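PDB 4ZXH: Abbfa_003403 from Acinetobacter baumannii, which probably builds a peptide product as a four-domain nonribosomal peptide synthetase, passing intermediates on the phosphopantetheine arm of its carrier domain between condensation, adenylation and thioesterase domains. Local coordinates for residues 149-154 / 295-300; 19-24 / 185-190; 82-87 / 178-183. One frame throughout, in Å; residues are numbered along the deposited sequence.

Contact 1: residues 149-154 / 295-300; sequences LMDFWS and GQFVNT. With PNS (4'-phosphopantetheine), chain B.
D151 reaches into the curve of the 295-298 backbone, and nearly every part of its side chain meets something there. Its CB lies 3.5 Å from Q296 OE1 and 3.7 Å from V298 CG2, one polar and one apolar neighbour. The next bond turns CG between the backbone N and the carbonyl carbon (chi1 52°), which brings the carboxylate back toward the N-H of S154; S154 N and F297 N then fix it from the two segments. D151 OD1 accepts from S154 N, a bond of 3.0 Å that meets the oxygen nearly along its C-O axis. This is the N-cap bond of helix 152-165, with D151 as the residue right before the helix. The same oxygen forms a salt bridge with R285. D151 OD2 serves the opposite segment, accepting from F297 N at 3.2 Å, with the donor above the carboxylate plane (51° out of it).

By sequence, D151 is the aspartate of the HHxxxD signature of condensation domains, here HHALMD. Its several bonds fit the structural part usually given to this aspartate, and H147, the second histidine of the signature, touches the side chain of Q296.

The backbones are joined as well: D151 N donates to G295 O at 3.0 Å. S154 OG stands 2.8 Å from that same G295 O, with D151 OD1 also within range of its single proton. The Q296 side chain, bent at chi2, brings Q296 NE2 to V298 O at 3.0 Å; NE2 also donates to E22 O, across to helix 21-32. Further along the loop, T300 OG1 makes a weak hydrogen bond to O40 of the phosphopantetheine at 3.3 Å.

Contact 2: residues 19-24 / 185-190; sequences ISSEQL and DKQQSS
Q187, near the end of helix 179-187, sends its amide to the start of helix 21-32, where S20 and Q23 form a capping box. One arm of the box is straight: S20 N donates to Q23 OE1 at 3.0 Å with an N-H...O angle of 174°. The return bond, from Q23 N to S20 OG, is weak.

In the close part of the contact both ends of the Q187 amide take part. Q187 OE1 accepts from S21 N, in the first turn of helix 21-32, at 3.1 Å, and the same Q187 OE1 also lies 3.2 Å from S20 CA. The donor sits well to the side of the carbonyl, at a C=O...N angle of 106°. Q187 NE2 packs against S21 CB at 3.3 Å. An extended chain, with CG anti to the backbone N, carries the amide across the 6.9 Å between S20 CA and Q187 CA. A helix start collects N-H dipoles, which would tend to polarise this amide oxygen.

The fit is looser at Q188, which belongs to the exposed end of the 185-190 segment: Q188 NE2 comes no nearer than 4.4 Å to I19 O. A separate tie lies just ahead of the 19-24 segment, where the D185 carboxylate is hydrogen-bonded to H17 ND1 and A18 N. The E22 carboxylate and the Q187 amide are turned 57° apart; E22 OE2 is committed to Y183 OH, while E22 OE1 lies 3.5 Å from Q187 NE2.

Contact 3: residues 82-87 / 178-183; sequences IEQLIW and IEFVQY
I86 and Q84, alternate residues on the same side of strand 81-87, meet helix 179-187 by two kinds of contact. The segments run nearly antiparallel (154° between their directions) with axes 10.9 Å apart, a strand-on-helix packing in which the three-stranded antiparallel sheet 13-18, 81-87, 73-78 lies against the helix.

The apolar contacts converge on I86 CD1. It meets I178 CD1 at 3.8 Å, the two side chains crossing at about a right angle, and V181 CG2 at 4.1 Å. F180 CZ, 4.2 Å away, approaches obliquely. V181 CG2 also rests over one face of the F180 ring, toward its rim, and V73 of the neighbouring strand touches both I86 and F180.

The polar-to-aromatic contact belongs to Q84. Its extended chain brings the amide to the edge of the F180 ring, with Q84 OE1 3.6 Å from F180 CE2 and near the ring plane; amide and ring are turned 79° apart. The first torsion of F180 (chi1 68°) directs the ring toward the strand.

With no hydrogen bond between these two segments, the contact rests on apolar packing round I86 CD1 and on the Q84 amide oxygen at the F180 edge, where the slightly positive ring C-H groups would suit it; the amide's own hydrogen bonds go to A18 O, from NE2, and to Q23 NE2, at OE1.

Overall arrangement
All three contacts lie in the condensation domain and form one connected cluster, with centres 13 Å (contacts 1 and 2), 14 Å (1 and 3) and 10 Å (2 and 3) apart. Helix 179-187 serves both contact 2 and contact 3. I19 CG2 packs on Q84 CG at 3.5 Å between those two, and Q296 CG on Q23 CG at 3.8 Å between contacts 1 and 2. F297 and Y183 join contacts 1 and 3 edge-to-face. Contact 1 touches the phosphopantetheine through T300; in contact 2 the E22 side chain is about 9 Å from it. The bound phospholipid lies about 7 Å from the M150 side chain and about 14 Å from that of F180.

Contact 1: residues 149-154 / 295-300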
# COMPACT_ATOMS: atom_id res chain seq x y z
N LEU A 149 -6.73 19.10 -22.05
CA LEU A 149 -7.18 20.12 -22.99
C LEU A 149 -7.80 19.48 -24.23
O LEU A 149 -8.87 19.91 -24.67
CB LEU A 149 -6.03 21.03 -23.40
CG LEU A 149 -6.45 22.26 -24.23
CD1 LEU A 149 -7.27 23.28 -23.39
CD2 LEU A 149 -5.27 22.94 -24.93
N MET A 150 -7.15 18.48 -24.80
CA MET A 150 -7.72 17.84 -25.99
C MET A 150 -7.19 16.43 -26.15
O MET A 150 -6.19 16.06 -25.54
CB MET A 150 -7.48 18.67 -27.27
CG MET A 150 -6.02 18.99 -27.67
SD MET A 150 -5.84 19.96 -29.23
CE MET A 150 -6.26 21.59 -28.66
N ASP A 151 -7.88 15.63 -26.95
CA ASP A 151 -7.46 14.27 -27.20
C ASP A 151 -6.65 14.17 -28.50
O ASP A 151 -6.40 15.17 -29.17
CB ASP A 151 -8.69 13.36 -27.24
CG ASP A 151 -9.73 13.85 -28.19
OD1 ASP A 151 -9.37 14.60 -29.12
OD2 ASP A 151 -10.92 13.49 -28.03
N PHE A 152 -6.25 12.96 -28.84
CA PHE A 152 -5.47 12.68 -30.02
C PHE A 152 -6.25 12.95 -31.31
O PHE A 152 -5.69 13.54 -32.25
CB PHE A 152 -4.99 11.24 -29.99
CG PHE A 152 -3.87 10.95 -30.94
CD1 PHE A 152 -2.61 11.50 -30.74
CD2 PHE A 152 -4.07 10.10 -32.03
CE1 PHE A 152 -1.57 11.23 -31.62
CE2 PHE A 152 -3.04 9.83 -32.91
CZ PHE A 152 -1.79 10.40 -32.71
N TRP A 153 -7.52 12.54 -31.37
CA TRP A 153 -8.35 12.86 -32.53
C TRP A 153 -8.21 14.37 -32.82
O TRP A 153 -8.08 14.78 -33.98
CB TRP A 153 -9.82 12.45 -32.31
CG TRP A 153 -10.77 12.61 -33.49
CD1 TRP A 153 -11.63 13.64 -33.71
CD2 TRP A 153 -10.96 11.70 -34.58
NE1 TRP A 153 -12.35 13.44 -34.85
CE2 TRP A 153 -11.95 12.26 -35.42
CE3 TRP A 153 -10.37 10.48 -34.95
CZ2 TRP A 153 -12.37 11.64 -36.61
CZ3 TRP A 153 -10.80 9.86 -36.14
CH2 TRP A 153 -11.78 10.45 -36.95
N SER A 154 -8.17 15.19 -31.77
CA SER A 154 -8.03 16.64 -31.91
C SER A 154 -6.68 17.02 -32.49
O SER A 154 -6.59 17.93 -33.33
CB SER A 154 -8.22 17.35 -30.57
OG SER A 154 -9.57 17.23 -30.13
N GLY A 295 -11.16 19.18 -28.76
CA GLY A 295 -11.55 19.01 -27.37
C GLY A 295 -11.16 17.66 -26.80
O GLY A 295 -10.56 16.84 -27.49
N GLN A 296 -11.50 17.44 -25.54
CA GLN A 296 -11.20 16.19 -24.87
C GLN A 296 -12.50 15.40 -24.68
O GLN A 296 -13.30 15.69 -23.79
CB GLN A 296 -10.45 16.47 -23.56
CG GLN A 296 -10.39 15.42 -22.45
CD GLN A 296 -10.39 13.98 -22.91
OE1 GLN A 296 -9.93 13.65 -24.00
NE2 GLN A 296 -10.88 13.11 -22.04
N PHE A 297 -12.70 14.41 -25.56
CA PHE A 297 -13.97 13.70 -25.70
C PHE A 297 -13.81 12.22 -25.37
O PHE A 297 -14.78 11.47 -25.32
CB PHE A 297 -14.51 13.85 -27.12
CG PHE A 297 -14.90 15.25 -27.49
CD1 PHE A 297 -16.11 15.79 -27.07
CD2 PHE A 297 -14.05 16.04 -28.26
CE1 PHE A 297 -16.48 17.09 -27.41
CE2 PHE A 297 -14.41 17.34 -28.60
CZ PHE A 297 -15.62 17.87 -28.17
N VAL A 298 -12.56 11.81 -25.15
CA VAL A 298 -12.23 10.43 -24.88
C VAL A 298 -12.71 9.98 -23.50
O VAL A 298 -12.43 10.64 -22.51
CB VAL A 298 -10.71 10.24 -24.97
CG1 VAL A 298 -10.25 9.02 -24.21
CG2 VAL A 298 -10.29 10.17 -26.41
N ASN A 299 -13.44 8.87 -23.44
CA ASN A 299 -13.92 8.33 -22.16
C ASN A 299 -13.41 6.91 -21.88
O ASN A 299 -13.47 6.02 -22.74
CB ASN A 299 -15.45 8.34 -22.12
CG ASN A 299 -16.00 8.05 -20.72
OD1 ASN A 299 -15.45 8.49 -19.69
ND2 ASN A 299 -17.10 7.30 -20.67
N THR A 300 -12.91 6.68 -20.68
CA THR A 300 -12.45 5.36 -20.30
C THR A 300 -13.67 4.48 -20.00
O THR A 300 -14.63 4.94 -19.39
CB THR A 300 -11.52 5.43 -19.07
OG1 THR A 300 -10.38 6.25 -19.36
CG2 THR A 300 -11.03 4.04 -18.66
O23 PNS B . -11.27 8.96 -6.85
P24 PNS B . -12.21 9.94 -7.50
O25 PNS B . -13.67 9.88 -7.14
O27 PNS B . -12.07 9.67 -9.08
C28 PNS B . -10.80 9.70 -9.72
C29 PNS B . -10.99 9.48 -11.21
C30 PNS B . -11.94 10.58 -11.68
C31 PNS B . -11.60 8.09 -11.43
C32 PNS B . -9.63 9.53 -11.91
O33 PNS B . -8.71 8.75 -11.13
C34 PNS B . -9.73 9.03 -13.34
O35 PNS B . -10.44 9.59 -14.18
N36 PNS B . -9.02 7.97 -13.69
C37 PNS B . -9.06 7.41 -15.03
C38 PNS B . -7.64 7.46 -15.59
C39 PNS B . -7.69 7.67 -17.07
O40 PNS B . -8.54 8.40 -17.57
N41 PNS B . -6.76 7.01 -17.74
C42 PNS B . -6.53 6.99 -19.17
C43 PNS B . -5.59 5.82 -19.31
S44 PNS B . -6.57 4.39 -19.79

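Contact 2: residues 19-24 / 185-190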
# COMPACT_ATOMS: atom_id res chain seq x y z
N ILE A 19 -16.09 22.57 -17.13
CA ILE A 19 -15.33 21.52 -17.81
C ILE A 19 -16.28 20.35 -17.99
O ILE A 19 -17.33 20.29 -17.35
CB ILE A 19 -14.07 21.07 -17.04
CG1 ILE A 19 -14.44 20.47 -15.69
CG2 ILE A 19 -13.13 22.22 -16.79
CD1 ILE A 19 -13.28 19.72 -15.03
N SER A 20 -15.93 19.44 -18.90
CA SER A 20 -16.71 18.24 -19.14
C SER A 20 -16.33 17.15 -18.15
O SER A 20 -15.26 17.22 -17.55
CB SER A 20 -16.47 17.73 -20.55
OG SER A 20 -15.13 17.29 -20.66
N SER A 21 -17.16 16.14 -18.02
CA SER A 21 -16.79 14.98 -17.20
C SER A 21 -15.58 14.20 -17.75
O SER A 21 -14.83 13.58 -16.98
CB SER A 21 -17.98 14.05 -17.04
OG SER A 21 -18.97 14.64 -16.20
N GLU A 22 -15.38 14.25 -19.07
CA GLU A 22 -14.22 13.62 -19.68
C GLU A 22 -12.92 14.33 -19.32
O GLU A 22 -11.84 13.77 -19.43
CB GLU A 22 -14.36 13.58 -21.20
CG GLU A 22 -15.51 12.73 -21.71
CD GLU A 22 -16.81 13.50 -21.77
OE1 GLU A 22 -16.97 14.44 -20.96
OE2 GLU A 22 -17.64 13.21 -22.65
N GLN A 23 -13.04 15.58 -18.89
CA GLN A 23 -11.90 16.39 -18.51
C GLN A 23 -11.58 16.28 -17.01
O GLN A 23 -10.43 16.39 -16.59
CB GLN A 23 -12.15 17.85 -18.87
CG GLN A 23 -11.80 18.25 -20.29
CD GLN A 23 -12.23 19.67 -20.58
OE1 GLN A 23 -13.38 20.04 -20.34
NE2 GLN A 23 -11.30 20.49 -21.04
N LEU A 24 -12.63 16.07 -16.22
CA LEU A 24 -12.51 16.06 -14.77
C LEU A 24 -11.46 15.07 -14.27
O LEU A 24 -10.63 15.41 -13.43
CB LEU A 24 -13.88 15.74 -14.17
CG LEU A 24 -13.99 15.32 -12.71
CD1 LEU A 24 -13.43 16.40 -11.83
CD2 LEU A 24 -15.46 15.06 -12.40
N ASP A 185 -21.02 22.78 -21.38
CA ASP A 185 -22.06 23.54 -20.70
C ASP A 185 -23.42 22.83 -20.75
O ASP A 185 -24.17 22.85 -19.77
CB ASP A 185 -22.15 24.95 -21.30
CG ASP A 185 -21.05 25.88 -20.77
OD1 ASP A 185 -20.28 25.46 -19.87
OD2 ASP A 185 -20.97 27.04 -21.23
N LYS A 186 -23.74 22.18 -21.86
CA LYS A 186 -24.98 21.41 -21.94
C LYS A 186 -24.94 20.22 -20.97
O LYS A 186 -25.96 19.83 -20.39
CB LYS A 186 -25.24 20.94 -23.37
CG LYS A 186 -25.71 22.06 -24.32
CD LYS A 186 -25.80 21.60 -25.78
N GLN A 187 -23.76 19.65 -20.79
CA GLN A 187 -23.57 18.46 -19.97
C GLN A 187 -23.83 18.78 -18.49
O GLN A 187 -24.21 17.91 -17.71
CB GLN A 187 -22.16 17.92 -20.16
CG GLN A 187 -21.93 16.50 -19.72
CD GLN A 187 -20.45 16.17 -19.62
OE1 GLN A 187 -19.61 17.05 -19.73
NE2 GLN A 187 -20.12 14.89 -19.43
N GLN A 188 -23.63 20.05 -18.15
CA GLN A 188 -23.75 20.57 -16.79
C GLN A 188 -25.23 20.73 -16.41
O GLN A 188 -25.58 20.80 -15.24
CB GLN A 188 -23.01 21.91 -16.70
CG GLN A 188 -22.79 22.49 -15.31
CD GLN A 188 -21.98 21.58 -14.41
OE1 GLN A 188 -22.26 21.46 -13.21
NE2 GLN A 188 -20.98 20.90 -14.98
N SER A 189 -26.10 20.77 -17.42
CA SER A 189 -27.55 20.82 -17.20
C SER A 189 -28.11 19.43 -16.92
O SER A 189 -29.09 19.27 -16.19
CB SER A 189 -28.26 21.43 -18.41
OG SER A 189 -27.55 22.56 -18.90
N SER A 190 -27.48 18.43 -17.53
CA SER A 190 -27.91 17.04 -17.41
C SER A 190 -27.71 16.48 -16.01
O SER A 190 -26.81 16.90 -15.26
CB SER A 190 -27.18 16.17 -18.43
OG SER A 190 -27.60 16.50 -19.74

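Contact 3: residues 82-87 / 178-183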
# COMPACT_ATOMS: atom_id res chain seq x y z
N ILE A 82 -14.69 23.44 -10.83
CA ILE A 82 -13.65 23.65 -11.82
C ILE A 82 -14.20 24.35 -13.06
O ILE A 82 -15.28 24.00 -13.54
CB ILE A 82 -13.01 22.32 -12.21
CG1 ILE A 82 -12.61 21.56 -10.94
CG2 ILE A 82 -11.78 22.54 -13.10
CD1 ILE A 82 -12.40 20.05 -11.14
N GLU A 83 -13.47 25.35 -13.56
CA GLU A 83 -13.91 26.11 -14.73
C GLU A 83 -12.93 26.01 -15.91
O GLU A 83 -11.77 25.65 -15.73
CB GLU A 83 -14.11 27.58 -14.35
CG GLU A 83 -15.42 27.90 -13.65
CD GLU A 83 -15.57 29.39 -13.33
OE1 GLU A 83 -14.55 30.02 -13.00
OE2 GLU A 83 -16.71 29.93 -13.44
N GLN A 84 -13.42 26.31 -17.11
CA GLN A 84 -12.58 26.61 -18.27
C GLN A 84 -12.70 28.09 -18.58
O GLN A 84 -13.81 28.60 -18.76
CB GLN A 84 -13.01 25.84 -19.52
CG GLN A 84 -12.66 24.39 -19.54
CD GLN A 84 -13.11 23.72 -20.81
OE1 GLN A 84 -12.29 23.21 -21.57
NE2 GLN A 84 -14.42 23.69 -21.05
N LEU A 85 -11.58 28.78 -18.66
CA LEU A 85 -11.61 30.18 -19.08
C LEU A 85 -11.03 30.32 -20.49
O LEU A 85 -9.95 29.78 -20.78
CB LEU A 85 -10.83 31.05 -18.10
CG LEU A 85 -11.10 30.97 -16.60
CD1 LEU A 85 -10.30 32.04 -15.87
CD2 LEU A 85 -12.59 31.08 -16.27
N ILE A 86 -11.74 31.01 -21.37
CA ILE A 86 -11.16 31.42 -22.66
C ILE A 86 -10.56 32.82 -22.55
O ILE A 86 -11.28 33.80 -22.44
CB ILE A 86 -12.20 31.40 -23.79
CG1 ILE A 86 -12.67 29.97 -24.10
CG2 ILE A 86 -11.59 31.98 -25.05
CD1 ILE A 86 -13.91 29.91 -24.95
N TRP A 87 -9.23 32.89 -22.55
CA TRP A 87 -8.52 34.16 -22.52
C TRP A 87 -8.52 34.81 -23.90
O TRP A 87 -8.45 34.12 -24.90
CB TRP A 87 -7.09 33.96 -22.05
CG TRP A 87 -6.99 33.47 -20.66
CD1 TRP A 87 -7.01 32.17 -20.24
CD2 TRP A 87 -6.88 34.26 -19.48
NE1 TRP A 87 -6.91 32.11 -18.87
CE2 TRP A 87 -6.83 33.39 -18.38
CE3 TRP A 87 -6.81 35.64 -19.24
CZ2 TRP A 87 -6.72 33.83 -17.07
CZ3 TRP A 87 -6.71 36.08 -17.94
CH2 TRP A 87 -6.66 35.18 -16.87
N ILE A 178 -14.48 25.97 -30.95
CA ILE A 178 -15.36 26.61 -29.97
C ILE A 178 -16.51 25.70 -29.47
O ILE A 178 -17.17 25.99 -28.47
CB ILE A 178 -15.97 27.92 -30.54
CG1 ILE A 178 -16.60 28.77 -29.43
CG2 ILE A 178 -16.97 27.61 -31.60
CD1 ILE A 178 -15.65 29.13 -28.28
N GLU A 179 -16.74 24.58 -30.15
CA GLU A 179 -17.84 23.69 -29.79
C GLU A 179 -17.66 23.01 -28.41
O GLU A 179 -18.64 22.76 -27.72
CB GLU A 179 -18.05 22.63 -30.87
CG GLU A 179 -19.17 21.64 -30.57
CD GLU A 179 -20.57 22.22 -30.76
OE1 GLU A 179 -20.71 23.28 -31.42
OE2 GLU A 179 -21.54 21.61 -30.23
N PHE A 180 -16.42 22.72 -28.02
CA PHE A 180 -16.15 22.02 -26.75
C PHE A 180 -16.86 22.67 -25.56
O PHE A 180 -17.27 22.00 -24.61
CB PHE A 180 -14.64 21.98 -26.46
CG PHE A 180 -14.03 23.33 -26.16
CD1 PHE A 180 -13.80 24.26 -27.19
CD2 PHE A 180 -13.70 23.70 -24.86
CE1 PHE A 180 -13.25 25.51 -26.92
CE2 PHE A 180 -13.15 24.94 -24.58
CZ PHE A 180 -12.92 25.85 -25.61
N VAL A 181 -16.99 23.97 -25.62
CA VAL A 181 -17.64 24.73 -24.58
C VAL A 181 -19.14 24.46 -24.53
O VAL A 181 -19.69 24.24 -23.45
CB VAL A 181 -17.36 26.23 -24.79
CG1 VAL A 181 -18.55 27.08 -24.39
CG2 VAL A 181 -16.11 26.62 -24.00
N GLN A 182 -19.81 24.46 -25.68
CA GLN A 182 -21.23 24.17 -25.71
C GLN A 182 -21.47 22.77 -25.17
O GLN A 182 -22.34 22.56 -24.33
CB GLN A 182 -21.80 24.31 -27.12
CG GLN A 182 -23.33 24.36 -27.15
CD GLN A 182 -23.90 24.66 -28.53
OE1 GLN A 182 -23.15 24.87 -29.49
NE2 GLN A 182 -25.23 24.70 -28.63
N TYR A 183 -20.67 21.82 -25.63
CA TYR A 183 -20.73 20.44 -25.15
C TYR A 183 -20.65 20.37 -23.62
O TYR A 183 -21.51 19.76 -22.98
CB TYR A 183 -19.60 19.63 -25.77
CG TYR A 183 -19.60 18.16 -25.39
CD1 TYR A 183 -20.39 17.25 -26.08
CD2 TYR A 183 -18.80 17.68 -24.35
CE1 TYR A 183 -20.40 15.90 -25.75
CE2 TYR A 183 -18.80 16.32 -24.01
CZ TYR A 183 -19.61 15.44 -24.72
OH TYR A 183 -19.63 14.09 -24.42